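Local coordinates for receptor-type adenylate cyclase GRESAG 4.1 (Trypanosoma brucei, PDB 1FX2), which converts ATP to cyclic AMP and diphosphate through its class III cyclase catalytic domain, and could act as a receptor for an unknown ligand, at residues Val13-Thr18 with Met65-Ser70. Residues are numbered along the deposited sequence; the frame is centred on the assembly and turned at random.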
loop_
_atom_site.group_PDB
_atom_site.type_symbol
_atom_site.label_atom_id
_atom_site.label_comp_id
_atom_site.label_asym_id
_atom_site.label_seq_id
_atom_site.Cartn_x
_atom_site.Cartn_y
_atom_site.Cartn_z
ATOM N N VAL A 13 -10.677 9.326 -12.951
ATOM C CA VAL A 13 -11.971 8.697 -12.699
ATOM C C VAL A 13 -11.745 7.676 -11.586
ATOM O O VAL A 13 -10.782 6.967 -11.579
ATOM C CB VAL A 13 -12.479 7.954 -13.934
ATOM C CG1 VAL A 13 -13.837 7.370 -13.618
ATOM C CG2 VAL A 13 -12.635 8.954 -15.165
ATOM N N THR A 14 -12.686 7.643 -10.653
ATOM C CA THR A 14 -12.638 6.596 -9.599
ATOM C C THR A 14 -13.627 5.516 -10.017
ATOM O O THR A 14 -14.788 5.851 -10.344
ATOM C CB THR A 14 -12.946 7.104 -8.250
ATOM O OG1 THR A 14 -11.936 8.061 -7.891
ATOM C CG2 THR A 14 -12.864 6.009 -7.210
ATOM N N LEU A 15 -13.127 4.276 -10.203
ATOM C CA LEU A 15 -14.011 3.147 -10.577
ATOM C C LEU A 15 -14.145 2.187 -9.430
ATOM O O LEU A 15 -13.200 1.919 -8.709
ATOM C CB LEU A 15 -13.477 2.379 -11.768
ATOM C CG LEU A 15 -13.360 3.260 -13.027
ATOM C CD1 LEU A 15 -12.593 2.513 -14.137
ATOM C CD2 LEU A 15 -14.783 3.696 -13.489
ATOM N N ILE A 16 -15.381 1.706 -9.282
ATOM C CA ILE A 16 -15.713 0.710 -8.226
ATOM C C ILE A 16 -16.295 -0.479 -8.959
ATOM O O ILE A 16 -17.174 -0.366 -9.818
ATOM C CB ILE A 16 -16.844 1.201 -7.385
ATOM C CG1 ILE A 16 -16.557 2.602 -6.769
ATOM C CG2 ILE A 16 -17.053 0.234 -6.220
ATOM C CD1 ILE A 16 -17.822 3.178 -6.095
ATOM N N PHE A 17 -15.753 -1.672 -8.694
ATOM C CA PHE A 17 -16.322 -2.928 -9.180
ATOM C C PHE A 17 -16.767 -3.719 -7.992
ATOM O O PHE A 17 -16.151 -3.698 -6.928
ATOM C CB PHE A 17 -15.259 -3.786 -9.966
ATOM C CG PHE A 17 -15.013 -3.276 -11.337
ATOM C CD1 PHE A 17 -14.156 -2.208 -11.555
ATOM C CD2 PHE A 17 -15.679 -3.831 -12.407
ATOM C CE1 PHE A 17 -13.943 -1.678 -12.850
ATOM C CE2 PHE A 17 -15.451 -3.295 -13.723
ATOM C CZ PHE A 17 -14.566 -2.209 -13.924
ATOM N N THR A 18 -17.909 -4.403 -8.150
ATOM C CA THR A 18 -18.471 -5.219 -7.070
ATOM C C THR A 18 -18.898 -6.552 -7.638
ATOM O O THR A 18 -19.301 -6.689 -8.816
ATOM C CB THR A 18 -19.699 -4.583 -6.386
ATOM O OG1 THR A 18 -20.844 -4.690 -7.248
ATOM C CG2 THR A 18 -19.468 -3.085 -5.995
ATOM N N MET A 65 -20.294 -2.118 -12.246
ATOM C CA MET A 65 -19.138 -1.216 -12.586
ATOM C C MET A 65 -19.727 0.164 -12.376
ATOM O O MET A 65 -20.685 0.575 -13.054
ATOM C CB MET A 65 -18.635 -1.446 -14.022
ATOM C CG MET A 65 -17.477 -0.457 -14.319
ATOM S SD MET A 65 -17.092 -0.706 -16.092
ATOM C CE MET A 65 -15.869 0.613 -16.386
ATOM N N ILE A 66 -19.115 0.916 -11.469
ATOM C CA ILE A 66 -19.638 2.264 -11.064
ATOM C C ILE A 66 -18.495 3.299 -11.202
ATOM O O ILE A 66 -17.345 2.980 -10.871
ATOM C CB ILE A 66 -20.083 2.227 -9.569
ATOM C CG1 ILE A 66 -21.255 1.222 -9.394
ATOM C CG2 ILE A 66 -20.564 3.655 -9.109
ATOM C CD1 ILE A 66 -21.464 0.806 -7.965
ATOM N N ALA A 67 -18.818 4.484 -11.766
ATOM C CA ALA A 67 -17.783 5.533 -11.900
ATOM C C ALA A 67 -18.148 6.716 -11.020
ATOM O O ALA A 67 -19.305 6.984 -10.754
ATOM C CB ALA A 67 -17.677 6.000 -13.388
ATOM N N SER A 68 -17.144 7.429 -10.552
ATOM C CA SER A 68 -17.424 8.603 -9.691
ATOM C C SER A 68 -16.425 9.737 -10.040
ATOM O O SER A 68 -15.255 9.472 -10.267
ATOM C CB SER A 68 -17.145 8.241 -8.236
ATOM O OG SER A 68 -17.381 9.373 -7.411
ATOM N N LYS A 69 -16.952 10.958 -10.122
ATOM C CA LYS A 69 -16.065 12.155 -10.293
ATOM C C LYS A 69 -15.316 12.465 -9.016
ATOM O O LYS A 69 -14.323 13.149 -9.039
ATOM C CB LYS A 69 -16.954 13.357 -10.627
ATOM C CG LYS A 69 -17.572 13.268 -11.930
ATOM C CD LYS A 69 -18.491 14.530 -12.090
ATOM C CE LYS A 69 -19.250 14.458 -13.365
ATOM N NZ LYS A 69 -20.030 15.729 -13.579
ATOM N N SER A 70 -15.710 11.861 -7.890
ATOM C CA SER A 70 -15.122 12.126 -6.580
ATOM C C SER A 70 -14.563 10.844 -5.967
ATOM O O SER A 70 -15.309 9.903 -5.752
ATOM C CB SER A 70 -16.256 12.636 -5.629
ATOM O OG SER A 70 -15.858 12.572 -4.290
HETATM O O HOH W 1 -12.313 10.414 -9.055
#
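Thr14 and Ile16 pair through their backbones with Ser68 and Ile66, making residues 13-18 and 65-68 antiparallel neighbours in the central sheet of the catalytic domain. As in the class III cyclase fold, strand 13-20 is followed by two helices and the 55-60/63-68 hairpin, and pairs with the hairpin's second strand. Each of the two hydrogen-bonded pairs is closed by two bonds. The Ile16-Ile66 pair is the more even, with Ile16 N to Ile66 O at 2.8 Å and Ile66 N to Ile16 O at 2.9 Å. At the other pair Ser68 N lies 2.8 Å from Thr14 O, while the return bond from Thr14 N to Ser68 O stretches to 3.2 Å. Between them, the CA-H groups of Leu15 and Ala67 point at the carbonyl oxygens of Ile66 and Thr14.

Among the apolar contacts, Phe17 and Met65 run side by side in a non-hydrogen-bonded pair. Met65 CG, anti to the backbone N (chi1 178°), comes obliquely to within 3.4 Å of Phe17 CZ, and the extended thioether follows in a Met-aromatic contact, SD 4.6 Å from the ring centroid. On the same face Leu15 CD2 packs on Ala67 CB at 3.7 Å; Val13 CG1 also touches Ala67 CB, more loosely. On the other face Ile16 and Ile66 cross, CB to CB.

Polar side chains gather where strand 63-68 ends beside the start of strand 13-20. Ser68 OG donates to Ser70 O, a bond spanning the turn into helix 71-87, whose Ala73 N is capped by Ser70 OG. Thr14 OG1 bonds a water at 2.7 Å and also Thr140 OG1.

The Phe17 side chain lies about 6 Å from that of Asp19, a predicted magnesium ligand on the same strand. Strand 13-20 lies between strands 63-68 and 134-141; helix 71-87 packs against Thr14, Ile16 and Ser68, helix 159-169 against Leu15 and Phe17 on the opposite face.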